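Local coordinates for synaptic vesicle membrane protein VAT-1 homolog-like (Homo sapiens, PDB 4A27) that belongs to the quinone oxidoreductase branch of the zinc-containing alcohol dehydrogenase family and is probably an oxidoreductase, its own reaction being undefined, at residues Val132-Val137 with Val209-Asp214; Ala158-Cys163 with Asp185-Leu190. One frame throughout, in Å; residues are numbered along the deposited sequence.

Contact 1. Residues Val132-Val137 with Val209-Asp214; sequences VMLFEV and VDIVLD
Val132 O is gripped by two backbone N-H groups, Glu136 N and Val137 N, each at 2.9 Å, in a wider pi-type turn of the helix whose Met133 and Leu134 lean on strand 211-214. The contact itself is wholly apolar and buried. Met133 points at the strand, and its SD lies 4.1 Å from Leu213 CD2; the bend at its last torsion (chi3 -58°) folds the terminal CE back to the same methyl. Leu134 leaves the helix at a slant, but its CD2 branch swings inward and touches two strand residues, 4.2 Å from Ile211 CD1 and 4.2 Å from Leu213 CD1; the side chains of Leu134 and Ile211 meet nearly at right angles. Ile211 and Leu213, two residues apart, offer the same strand face. The axes of helix segment 132-137 and strand 211-214 come to 10.4 Å, their directions 135° apart. Beyond the contact, Glu136 forms a salt bridge to Arg141 of the second subunit. Strand 209-215 lies between strands 145-148 and 232-237 of the Rossmann-type sheet; Met133 also touches Ile235 of the latter, and helix 154-163 flanks Leu134 and Leu213.

Contact 2. Residues Ala158-Cys163 with Asp185-Leu190; sequences AVAQLC and DSVTHL
Ala160 turns its methyl toward the chain that leads from helix 180-183 into edge strand 189-192, and there it meets the backbone of Ser186. Its CB stands 3.2 Å from Ser186 O, a very close approach for a methyl and a carbonyl oxygen, and the line to the methyl leaves the C=O bond at a bend, with an angle of about 136° at the oxygen. Beside this, Val187 lends one branch: CG1 comes within 4.0 Å of the same CB. The valine's first torsion (chi1 -53°) sets CG1 beside its backbone N, and this is the branch that meets the alanine; the side chain also leans on Val171 of strand 170-175. The tight part of the contact is therefore one small side chain set against a peptide group and one methyl, and the CA atoms of Ala160 and Val187 come to 6.0 Å.

The other side is looser. The side chain of Ser186 passes Ala160 at a distance, CB to CB 4.5 Å, and its OG is hydrogen-bonded to Ile183 O and to Gln157 NE2, rather than to the facing segment. On either side of this pair of residues, Asp185 and Thr188 are solvent-exposed, so the turn runs along the edge of the domain. In a Rossmann-type alternation of strand and helix, this is where helix 154-163 meets the return into the outermost strand 189-192. No hydrogen bond crosses between 158-163 and 185-190; they meet by van der Waals packing alone, a small alanine side chain letting helix and backbone come close, while the polar link between helix 154-163 and the turn comes from Gln157, just before the segment, at the serine hydroxyl.

Contact 1 packs a helix on the parallel sheet itself, whereas contact 2 packs the neighbouring helix on the turn leading into that sheet's edge strand. Contact 1 is core: long apolar side chains of helix 124-137 mesh with those of inner strand 209-215. Contact 2 lies at the periphery, where helix 154-163 reaches the turn before strand 189-192 and a methyl meets main chain, with solvent nearby. Its buried area is less than half as large, 88 against 191 Å². The two are joined through helix 154-163: Val159 CG1 packs on Leu213 CD1 at 3.6 Å, and Leu134 CD1 lies against Leu162 CB. Along the chain, contact 2 is nested within the loop that contact 1 closes.

Contact 1. Residues Val132-Val137 with Val209-Asp214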
loop_
_atom_site.group_PDB
_atom_site.type_symbol
_atom_site.label_atom_id
_atom_site.label_comp_id
_atom_site.label_asym_id
_atom_site.label_seq_id
_atom_site.Cartn_x
_atom_site.Cartn_y
_atom_site.Cartn_z
ATOM N N VAL A 132 -0.702 -2.718 12.100
ATOM C CA VAL A 132 -0.554 -3.385 10.842
ATOM C C VAL A 132 -1.059 -2.489 9.721
ATOM O O VAL A 132 -0.442 -2.441 8.629
ATOM C CB VAL A 132 -1.208 -4.768 10.820
ATOM C CG1 VAL A 132 -1.081 -5.327 9.440
ATOM C CG2 VAL A 132 -0.524 -5.716 11.825
ATOM N N MET A 133 -2.158 -1.775 9.969
ATOM C CA MET A 133 -2.684 -0.880 8.944
ATOM C C MET A 133 -1.734 0.244 8.599
ATOM O O MET A 133 -1.609 0.606 7.426
ATOM C CB MET A 133 -4.032 -0.318 9.349
ATOM C CG MET A 133 -5.130 -1.373 9.421
ATOM S SD MET A 133 -6.805 -0.646 9.616
ATOM C CE MET A 133 -6.499 0.275 11.167
ATOM N N LEU A 134 -1.140 0.851 9.627
ATOM C CA LEU A 134 -0.339 2.019 9.438
ATOM C C LEU A 134 1.019 1.715 8.852
ATOM O O LEU A 134 1.532 2.523 8.074
ATOM C CB LEU A 134 -0.110 2.757 10.762
ATOM C CG LEU A 134 -1.287 3.536 11.363
ATOM C CD1 LEU A 134 -0.904 4.017 12.827
ATOM C CD2 LEU A 134 -1.772 4.694 10.389
ATOM N N PHE A 135 1.623 0.585 9.244
ATOM C CA PHE A 135 2.992 0.321 8.884
ATOM C C PHE A 135 3.207 -0.875 7.966
ATOM O O PHE A 135 4.233 -0.935 7.329
ATOM C CB PHE A 135 3.861 0.158 10.133
ATOM C CG PHE A 135 3.810 1.328 11.050
ATOM C CD1 PHE A 135 4.446 2.527 10.700
ATOM C CD2 PHE A 135 3.185 1.240 12.298
ATOM C CE1 PHE A 135 4.413 3.650 11.575
ATOM C CE2 PHE A 135 3.160 2.343 13.182
ATOM C CZ PHE A 135 3.775 3.551 12.803
ATOM N N GLU A 136 2.242 -1.794 7.862
ATOM C CA GLU A 136 2.356 -2.903 6.933
ATOM C C GLU A 136 1.472 -2.719 5.694
ATOM O O GLU A 136 1.944 -2.952 4.607
ATOM C CB GLU A 136 2.115 -4.204 7.635
ATOM C CG GLU A 136 3.182 -4.499 8.711
ATOM C CD GLU A 136 4.554 -4.898 8.123
ATOM O OE1 GLU A 136 4.620 -5.203 6.918
ATOM O OE2 GLU A 136 5.566 -4.900 8.865
ATOM N N VAL A 137 0.237 -2.228 5.829
ATOM C CA VAL A 137 -0.586 -1.966 4.657
ATOM C C VAL A 137 -0.191 -0.599 4.067
ATOM O O VAL A 137 0.367 -0.519 2.980
ATOM C CB VAL A 137 -2.077 -2.061 4.980
ATOM C CG1 VAL A 137 -2.881 -1.733 3.757
ATOM C CG2 VAL A 137 -2.409 -3.458 5.508
ATOM N N VAL A 209 -5.678 13.827 2.586
ATOM C CA VAL A 209 -4.775 13.036 3.429
ATOM C C VAL A 209 -4.072 11.880 2.703
ATOM O O VAL A 209 -4.509 11.411 1.647
ATOM C CB VAL A 209 -5.526 12.481 4.673
ATOM C CG1 VAL A 209 -5.975 13.622 5.591
ATOM C CG2 VAL A 209 -6.706 11.653 4.218
ATOM N N ASP A 210 -2.980 11.419 3.314
ATOM C CA ASP A 210 -2.235 10.285 2.825
ATOM C C ASP A 210 -2.904 8.954 3.112
ATOM O O ASP A 210 -2.811 8.029 2.284
ATOM C CB ASP A 210 -0.843 10.274 3.461
ATOM C CG ASP A 210 -0.042 11.506 3.101
ATOM O OD1 ASP A 210 0.403 11.560 1.943
ATOM O OD2 ASP A 210 0.092 12.427 3.946
ATOM N N ILE A 211 -3.569 8.847 4.272
ATOM C CA ILE A 211 -4.184 7.594 4.680
ATOM C C ILE A 211 -5.575 7.837 5.243
ATOM O O ILE A 211 -5.759 8.683 6.147
ATOM C CB ILE A 211 -3.377 6.888 5.760
ATOM C CG1 ILE A 211 -1.933 6.618 5.325
ATOM C CG2 ILE A 211 -4.121 5.589 6.240
ATOM C CD1 ILE A 211 -1.074 6.135 6.514
ATOM N N VAL A 212 -6.554 7.087 4.734
ATOM C CA VAL A 212 -7.878 7.082 5.332
ATOM C C VAL A 212 -8.142 5.684 5.918
ATOM O O VAL A 212 -7.980 4.697 5.194
ATOM C CB VAL A 212 -8.998 7.443 4.334
ATOM C CG1 VAL A 212 -10.392 7.348 5.054
ATOM C CG2 VAL A 212 -8.806 8.865 3.759
ATOM N N LEU A 213 -8.563 5.635 7.193
ATOM C CA LEU A 213 -8.902 4.403 7.892
ATOM C C LEU A 213 -10.372 4.387 8.234
ATOM O O LEU A 213 -10.871 5.220 9.015
ATOM C CB LEU A 213 -8.117 4.252 9.169
ATOM C CG LEU A 213 -6.620 4.365 9.016
ATOM C CD1 LEU A 213 -5.969 4.437 10.373
ATOM C CD2 LEU A 213 -6.134 3.162 8.163
ATOM N N ASP A 214 -11.083 3.434 7.636
ATOM C CA ASP A 214 -12.526 3.428 7.695
ATOM C C ASP A 214 -13.073 2.071 8.116
ATOM O O ASP A 214 -12.890 1.062 7.407
ATOM C CB ASP A 214 -13.068 3.747 6.300
ATOM C CG ASP A 214 -14.543 4.123 6.322
ATOM O OD1 ASP A 214 -15.094 4.371 7.425
ATOM O OD2 ASP A 214 -15.127 4.216 5.229
#

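Contact 2. Residues Ala158-Cys163 with Asp185-Leu190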
loop_
_atom_site.group_PDB
_atom_site.type_symbol
_atom_site.label_atom_id
_atom_site.label_comp_id
_atom_site.label_asym_id
_atom_site.label_seq_id
_atom_site.Cartn_x
_atom_site.Cartn_y
_atom_site.Cartn_z
ATOM N N ALA A 158 -5.942 3.764 19.397
ATOM C CA ALA A 158 -4.667 3.092 19.144
ATOM C C ALA A 158 -3.965 3.732 17.935
ATOM O O ALA A 158 -2.750 3.954 17.952
ATOM C CB ALA A 158 -4.871 1.555 18.943
ATOM N N VAL A 159 -4.717 4.046 16.891
ATOM C CA VAL A 159 -4.166 4.731 15.709
ATOM C C VAL A 159 -3.551 6.119 16.088
ATOM O O VAL A 159 -2.415 6.451 15.687
ATOM C CB VAL A 159 -5.234 4.875 14.576
ATOM C CG1 VAL A 159 -4.822 5.871 13.462
ATOM C CG2 VAL A 159 -5.619 3.501 13.895
ATOM N N ALA A 160 -4.255 6.904 16.914
ATOM C CA ALA A 160 -3.763 8.265 17.293
ATOM C C ALA A 160 -2.474 8.158 18.065
ATOM O O ALA A 160 -1.562 8.901 17.835
ATOM C CB ALA A 160 -4.791 9.038 18.110
ATOM N N GLN A 161 -2.385 7.198 18.967
ATOM C CA GLN A 161 -1.201 7.072 19.803
ATOM C C GLN A 161 -0.005 6.635 18.950
ATOM O O GLN A 161 1.100 7.086 19.171
ATOM C CB GLN A 161 -1.439 6.022 20.903
ATOM C CG GLN A 161 -2.424 6.490 21.950
ATOM C CD GLN A 161 -2.621 5.501 23.052
ATOM O OE1 GLN A 161 -1.746 4.669 23.303
ATOM N NE2 GLN A 161 -3.743 5.611 23.771
ATOM N N LEU A 162 -0.227 5.702 18.015
ATOM C CA LEU A 162 0.861 5.226 17.184
ATOM C C LEU A 162 1.342 6.290 16.196
ATOM O O LEU A 162 2.540 6.391 15.947
ATOM C CB LEU A 162 0.493 3.936 16.435
ATOM C CG LEU A 162 0.396 2.704 17.278
ATOM C CD1 LEU A 162 -0.321 1.560 16.502
ATOM C CD2 LEU A 162 1.858 2.351 17.711
ATOM N N CYS A 163 0.424 7.082 15.637
ATOM C CA CYS A 163 0.833 8.215 14.784
ATOM C C CYS A 163 1.793 9.170 15.543
ATOM O O CYS A 163 2.733 9.715 14.951
ATOM C CB CYS A 163 -0.366 9.003 14.298
ATOM S SG CYS A 163 -1.352 8.122 13.032
ATOM N N ASP A 185 -7.415 15.984 22.916
ATOM C CA ASP A 185 -5.923 16.012 23.005
ATOM C C ASP A 185 -5.235 14.803 22.350
ATOM O O ASP A 185 -4.017 14.774 22.235
ATOM C CB ASP A 185 -5.421 16.122 24.460
ATOM C CG ASP A 185 -5.945 17.368 25.185
ATOM O OD1 ASP A 185 -6.421 18.323 24.525
ATOM O OD2 ASP A 185 -5.884 17.379 26.432
ATOM N N SER A 186 -6.005 13.813 21.925
ATOM C CA SER A 186 -5.428 12.628 21.305
ATOM C C SER A 186 -5.206 12.783 19.786
ATOM O O SER A 186 -4.495 11.994 19.190
ATOM C CB SER A 186 -6.302 11.406 21.600
ATOM O OG SER A 186 -7.551 11.459 20.927
ATOM N N VAL A 187 -5.811 13.779 19.153
ATOM C CA VAL A 187 -5.622 13.981 17.709
ATOM C C VAL A 187 -5.249 15.453 17.422
ATOM O O VAL A 187 -5.271 16.257 18.320
ATOM C CB VAL A 187 -6.898 13.565 16.989
ATOM C CG1 VAL A 187 -7.287 12.122 17.404
ATOM C CG2 VAL A 187 -8.020 14.546 17.285
ATOM N N THR A 188 -4.842 15.802 16.206
ATOM C CA THR A 188 -4.468 17.195 15.919
ATOM C C THR A 188 -5.692 18.080 15.669
ATOM O O THR A 188 -5.740 19.241 16.103
ATOM C CB THR A 188 -3.530 17.332 14.705
ATOM O OG1 THR A 188 -2.576 16.257 14.675
ATOM C CG2 THR A 188 -2.802 18.734 14.737
ATOM N N HIS A 189 -6.650 17.536 14.927
ATOM C CA HIS A 189 -7.901 18.218 14.619
ATOM C C HIS A 189 -9.026 17.193 14.718
ATOM O O HIS A 189 -8.907 16.098 14.185
ATOM C CB HIS A 189 -7.884 18.821 13.210
ATOM C CG HIS A 189 -6.773 19.798 13.003
ATOM N ND1 HIS A 189 -5.690 19.535 12.194
ATOM C CD2 HIS A 189 -6.560 21.028 13.531
ATOM C CE1 HIS A 189 -4.865 20.569 12.214
ATOM N NE2 HIS A 189 -5.365 21.484 13.026
ATOM N N LEU A 190 -10.118 17.582 15.364
ATOM C CA LEU A 190 -11.247 16.705 15.616
ATOM C C LEU A 190 -12.505 17.305 15.004
ATOM O O LEU A 190 -12.768 18.486 15.182
ATOM C CB LEU A 190 -11.416 16.521 17.139
ATOM C CG LEU A 190 -12.292 15.386 17.645
ATOM C CD1 LEU A 190 -11.755 14.012 17.217
ATOM C CD2 LEU A 190 -12.469 15.443 19.176
#